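Long-range contact in putative aminooxidase (Propionibacterium acnes, PDB 2BA9), which isomerises polyunsaturated fatty acids, producing conjugated linoleic acid, and carries bound flavin-adenine dinucleotide: residues 304-314 and 325-336. Numbering follows the deposited sequence.
Sequences PERLGHVMVYY and ITTYLLRNHPDY
Strands 310-314 and 325-330 pair antiparallel as the two arms of a beta hairpin, in the middle of a mixed sheet. Met311 N gives Tyr328 O a nearly straight bond of 2.9 Å. Tyr314 N reaches Thr326 O at 2.8 Å, in the carbonyl plane. Tyr328 N turns instead to Val312 O, a weak bond of 3.2 Å, so Met311 and Val312 face Tyr328 together, as in a classic beta bulge. At the open end a water bridges the turn and the strand: it accepts from Gly308 N and Leu330 N and donates to His309 O.

Val312, Tyr314, Thr326 and Tyr328 share one face of the sheet. Val312 CG1 packs on Tyr328 CB at 3.7 Å. Tyr314 and Tyr328 lie side by side, with Tyr314 CB at the edge of the Tyr328 ring. Tyr328 OH is hydrogen-bonded to Thr326 OG1 (2.6 Å), which probably limits the swing of the phenol.

Where strand 325-330 ends, Leu307 CD1 lies 3.3 Å from both Leu330 O and Asn332 O. Pro304 CB makes a CH-pi contact over one face of His333, whose NE2 bonds Asp174. Pro304 O lies over a face of the Tyr336 ring.

Through Tyr328, which touches the FAD, the hairpin contributes to the flavin pocket of a fold of the flavin-containing amine oxidoreductase family.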
loop_
_atom_site.group_PDB
_atom_site.type_symbol
_atom_site.label_atom_id
_atom_site.label_comp_id
_atom_site.label_asym_id
_atom_site.label_seq_id
_atom_site.Cartn_x
_atom_site.Cartn_y
_atom_site.Cartn_z
ATOM N N PRO A 304 -18.246 0.543 -8.180
ATOM C CA PRO A 304 -18.323 -0.914 -7.978
ATOM C C PRO A 304 -18.998 -1.642 -9.142
ATOM O O PRO A 304 -18.645 -2.770 -9.469
ATOM C CB PRO A 304 -19.171 -1.031 -6.712
ATOM C CG PRO A 304 -18.921 0.234 -5.986
ATOM C CD PRO A 304 -18.870 1.264 -7.061
ATOM N N GLU A 305 -19.959 -0.961 -9.763
ATOM C CA GLU A 305 -20.656 -1.436 -10.946
ATOM C C GLU A 305 -19.709 -1.622 -12.126
ATOM O O GLU A 305 -20.042 -2.315 -13.091
ATOM C CB GLU A 305 -21.737 -0.415 -11.326
ATOM C CG GLU A 305 -22.902 -0.327 -10.345
ATOM C CD GLU A 305 -22.704 0.615 -9.151
ATOM O OE1 GLU A 305 -21.693 1.353 -9.062
ATOM O OE2 GLU A 305 -23.602 0.611 -8.284
ATOM N N ARG A 306 -18.536 -0.996 -12.057
ATOM C CA ARG A 306 -17.534 -1.088 -13.115
ATOM C C ARG A 306 -16.271 -1.875 -12.717
ATOM O O ARG A 306 -15.245 -1.807 -13.405
ATOM C CB ARG A 306 -17.167 0.329 -13.577
ATOM C CG ARG A 306 -18.300 1.069 -14.266
ATOM C CD ARG A 306 -18.695 0.461 -15.620
ATOM N NE ARG A 306 -17.699 0.728 -16.657
ATOM C CZ ARG A 306 -17.821 0.366 -17.929
ATOM N NH1 ARG A 306 -18.913 -0.255 -18.351
ATOM N NH2 ARG A 306 -16.853 0.640 -18.795
ATOM N N LEU A 307 -16.360 -2.654 -11.636
ATOM C CA LEU A 307 -15.256 -3.514 -11.199
ATOM C C LEU A 307 -14.657 -4.337 -12.343
ATOM O O LEU A 307 -15.379 -4.948 -13.106
ATOM C CB LEU A 307 -15.745 -4.470 -10.115
ATOM C CG LEU A 307 -14.684 -5.226 -9.330
ATOM C CD1 LEU A 307 -13.876 -4.267 -8.496
ATOM C CD2 LEU A 307 -15.344 -6.302 -8.427
ATOM N N GLY A 308 -13.331 -4.347 -12.444
ATOM C CA GLY A 308 -12.635 -5.097 -13.491
ATOM C C GLY A 308 -12.181 -4.186 -14.604
ATOM O O GLY A 308 -11.311 -4.548 -15.401
ATOM N N HIS A 309 -12.760 -2.988 -14.675
ATOM C CA HIS A 309 -12.365 -2.042 -15.722
ATOM C C HIS A 309 -11.119 -1.283 -15.322
ATOM O O HIS A 309 -10.810 -1.171 -14.151
ATOM C CB HIS A 309 -13.520 -1.102 -16.080
ATOM C CG HIS A 309 -14.525 -1.735 -16.989
ATOM N ND1 HIS A 309 -14.304 -1.882 -18.341
ATOM C CD2 HIS A 309 -15.730 -2.304 -16.740
ATOM C CE1 HIS A 309 -15.343 -2.492 -18.893
ATOM N NE2 HIS A 309 -16.213 -2.777 -17.940
ATOM N N VAL A 310 -10.394 -0.777 -16.309
ATOM C CA VAL A 310 -9.232 0.079 -16.052
ATOM C C VAL A 310 -9.676 1.403 -15.429
ATOM O O VAL A 310 -10.491 2.123 -16.002
ATOM C CB VAL A 310 -8.458 0.390 -17.342
ATOM C CG1 VAL A 310 -7.349 1.418 -17.072
ATOM C CG2 VAL A 310 -7.880 -0.882 -17.958
ATOM N N MET A 311 -9.102 1.721 -14.271
ATOM C CA MET A 311 -9.434 2.930 -13.529
ATOM C C MET A 311 -8.439 4.069 -13.761
ATOM O O MET A 311 -8.749 5.224 -13.523
ATOM C CB MET A 311 -9.492 2.616 -12.042
ATOM C CG MET A 311 -10.410 1.458 -11.710
ATOM S SD MET A 311 -10.493 1.211 -9.935
ATOM C CE MET A 311 -8.928 0.398 -9.635
ATOM N N VAL A 312 -7.244 3.718 -14.218
ATOM C CA VAL A 312 -6.176 4.675 -14.427
ATOM C C VAL A 312 -5.077 3.988 -15.214
ATOM O O VAL A 312 -4.936 2.760 -15.172
ATOM C CB VAL A 312 -5.607 5.223 -13.090
ATOM C CG1 VAL A 312 -5.111 4.087 -12.212
ATOM C CG2 VAL A 312 -4.481 6.243 -13.342
ATOM N N TYR A 313 -4.331 4.781 -15.980
ATOM C CA TYR A 313 -3.121 4.284 -16.625
ATOM C C TYR A 313 -2.015 5.297 -16.456
ATOM O O TYR A 313 -2.273 6.487 -16.343
ATOM C CB TYR A 313 -3.351 3.925 -18.095
ATOM C CG TYR A 313 -3.896 5.030 -18.960
ATOM C CD1 TYR A 313 -3.061 6.006 -19.502
ATOM C CD2 TYR A 313 -5.250 5.088 -19.264
ATOM C CE1 TYR A 313 -3.573 7.011 -20.304
ATOM C CE2 TYR A 313 -5.765 6.085 -20.057
ATOM C CZ TYR A 313 -4.930 7.047 -20.585
ATOM O OH TYR A 313 -5.468 8.051 -21.389
ATOM N N TYR A 314 -0.788 4.795 -16.434
ATOM C CA TYR A 314 0.395 5.586 -16.132
ATOM C C TYR A 314 1.298 5.829 -17.346
ATOM O O TYR A 314 1.847 4.884 -17.922
ATOM C CB TYR A 314 1.163 4.872 -15.021
ATOM C CG TYR A 314 2.467 5.492 -14.583
ATOM C CD1 TYR A 314 2.649 6.866 -14.545
ATOM C CD2 TYR A 314 3.504 4.683 -14.164
ATOM C CE1 TYR A 314 3.857 7.415 -14.129
ATOM C CE2 TYR A 314 4.692 5.204 -13.748
ATOM C CZ TYR A 314 4.876 6.571 -13.733
ATOM O OH TYR A 314 6.068 7.068 -13.295
ATOM N N ILE A 325 3.431 1.573 -20.732
ATOM C CA ILE A 325 2.300 2.252 -20.124
ATOM C C ILE A 325 1.621 1.188 -19.285
ATOM O O ILE A 325 1.233 0.142 -19.811
ATOM C CB ILE A 325 1.297 2.749 -21.193
ATOM C CG1 ILE A 325 1.954 3.762 -22.145
ATOM C CG2 ILE A 325 0.053 3.299 -20.537
ATOM C CD1 ILE A 325 2.261 5.141 -21.563
ATOM N N THR A 326 1.511 1.418 -17.981
ATOM C CA THR A 326 0.905 0.423 -17.105
ATOM C C THR A 326 -0.567 0.791 -16.868
ATOM O O THR A 326 -0.931 1.975 -16.816
ATOM C CB THR A 326 1.677 0.249 -15.754
ATOM O OG1 THR A 326 1.924 1.524 -15.153
ATOM C CG2 THR A 326 3.006 -0.482 -15.965
ATOM N N THR A 327 -1.397 -0.241 -16.744
ATOM C CA THR A 327 -2.825 -0.098 -16.489
ATOM C C THR A 327 -3.156 -0.734 -15.156
ATOM O O THR A 327 -2.463 -1.665 -14.713
ATOM C CB THR A 327 -3.689 -0.789 -17.577
ATOM O OG1 THR A 327 -3.614 -2.209 -17.411
ATOM C CG2 THR A 327 -3.240 -0.400 -18.988
ATOM N N TYR A 328 -4.244 -0.253 -14.547
ATOM C CA TYR A 328 -4.639 -0.621 -13.181
ATOM C C TYR A 328 -6.136 -0.903 -13.102
ATOM O O TYR A 328 -6.948 -0.056 -13.468
ATOM C CB TYR A 328 -4.258 0.516 -12.225
ATOM C CG TYR A 328 -2.784 0.878 -12.329
ATOM C CD1 TYR A 328 -1.845 0.353 -11.435
ATOM C CD2 TYR A 328 -2.327 1.717 -13.342
ATOM C CE1 TYR A 328 -0.503 0.651 -11.557
ATOM C CE2 TYR A 328 -0.989 2.028 -13.467
ATOM C CZ TYR A 328 -0.078 1.495 -12.565
ATOM O OH TYR A 328 1.249 1.803 -12.694
ATOM N N LEU A 329 -6.491 -2.095 -12.631
ATOM C CA LEU A 329 -7.895 -2.470 -12.399
ATOM C C LEU A 329 -7.998 -3.292 -11.128
ATOM O O LEU A 329 -6.998 -3.865 -10.643
ATOM C CB LEU A 329 -8.468 -3.280 -13.576
ATOM C CG LEU A 329 -7.766 -4.608 -13.954
ATOM C CD1 LEU A 329 -8.175 -5.775 -13.087
ATOM C CD2 LEU A 329 -7.972 -4.967 -15.430
ATOM N N LEU A 330 -9.209 -3.370 -10.594
ATOM C CA LEU A 330 -9.464 -4.155 -9.389
ATOM C C LEU A 330 -10.383 -5.339 -9.694
ATOM O O LEU A 330 -11.348 -5.212 -10.455
ATOM C CB LEU A 330 -10.093 -3.292 -8.297
ATOM C CG LEU A 330 -9.144 -2.644 -7.301
ATOM C CD1 LEU A 330 -9.950 -1.665 -6.468
ATOM C CD2 LEU A 330 -8.450 -3.698 -6.443
ATOM N N ARG A 331 -10.083 -6.466 -9.061
ATOM C CA ARG A 331 -10.770 -7.723 -9.333
ATOM C C ARG A 331 -11.797 -8.129 -8.280
ATOM O O ARG A 331 -12.524 -9.093 -8.488
ATOM C CB ARG A 331 -9.752 -8.857 -9.517
ATOM C CG ARG A 331 -8.914 -8.680 -10.778
ATOM C CD ARG A 331 -7.889 -9.773 -11.008
ATOM N NE ARG A 331 -8.377 -11.094 -10.639
ATOM C CZ ARG A 331 -7.648 -12.201 -10.669
ATOM N NH1 ARG A 331 -6.394 -12.171 -11.101
ATOM N NH2 ARG A 331 -8.191 -13.356 -10.288
ATOM N N ASN A 332 -11.885 -7.396 -7.180
ATOM C CA ASN A 332 -12.765 -7.793 -6.079
ATOM C C ASN A 332 -13.515 -6.621 -5.446
ATOM O O ASN A 332 -13.080 -5.474 -5.511
ATOM C CB ASN A 332 -11.947 -8.503 -5.006
ATOM C CG ASN A 332 -11.045 -7.542 -4.256
ATOM O OD1 ASN A 332 -10.080 -7.008 -4.821
ATOM N ND2 ASN A 332 -11.389 -7.260 -3.007
ATOM N N HIS A 333 -14.645 -6.950 -4.821
ATOM C CA HIS A 333 -15.442 -6.016 -4.031
ATOM C C HIS A 333 -16.381 -6.896 -3.173
ATOM O O HIS A 333 -16.814 -7.968 -3.625
ATOM C CB HIS A 333 -16.225 -5.095 -4.980
ATOM C CG HIS A 333 -17.047 -4.041 -4.304
ATOM N ND1 HIS A 333 -18.282 -4.301 -3.753
ATOM C CD2 HIS A 333 -16.838 -2.713 -4.143
ATOM C CE1 HIS A 333 -18.787 -3.188 -3.260
ATOM N NE2 HIS A 333 -17.932 -2.207 -3.482
ATOM N N PRO A 334 -16.685 -6.468 -1.936
ATOM C CA PRO A 334 -17.579 -7.291 -1.090
ATOM C C PRO A 334 -18.949 -7.650 -1.690
ATOM O O PRO A 334 -19.498 -8.692 -1.365
ATOM C CB PRO A 334 -17.772 -6.426 0.165
ATOM C CG PRO A 334 -16.584 -5.537 0.195
ATOM C CD PRO A 334 -16.241 -5.250 -1.234
ATOM N N ASP A 335 -19.492 -6.785 -2.535
ATOM C CA ASP A 335 -20.833 -6.971 -3.094
ATOM C C ASP A 335 -20.886 -7.823 -4.374
ATOM O O ASP A 335 -21.989 -8.135 -4.878
ATOM C CB ASP A 335 -21.479 -5.598 -3.316
ATOM C CG ASP A 335 -21.825 -4.901 -2.009
ATOM O OD1 ASP A 335 -21.633 -5.521 -0.944
ATOM O OD2 ASP A 335 -22.278 -3.732 -2.040
ATOM N N TYR A 336 -19.704 -8.215 -4.874
ATOM C CA TYR A 336 -19.570 -8.963 -6.130
ATOM C C TYR A 336 -18.646 -10.181 -6.034
ATOM O O TYR A 336 -17.745 -10.248 -5.191
ATOM C CB TYR A 336 -19.015 -8.048 -7.222
ATOM C CG TYR A 336 -19.889 -6.854 -7.539
ATOM C CD1 TYR A 336 -20.810 -6.907 -8.588
ATOM C CD2 TYR A 336 -19.794 -5.685 -6.803
ATOM C CE1 TYR A 336 -21.614 -5.825 -8.891
ATOM C CE2 TYR A 336 -20.605 -4.577 -7.102
ATOM C CZ TYR A 336 -21.510 -4.655 -8.144
ATOM O OH TYR A 336 -22.313 -3.574 -8.444
HETATM O O HOH W 1 -11.264 -1.962 -11.717
HETATM O O HOH W 2 4.192 3.402 -17.208
#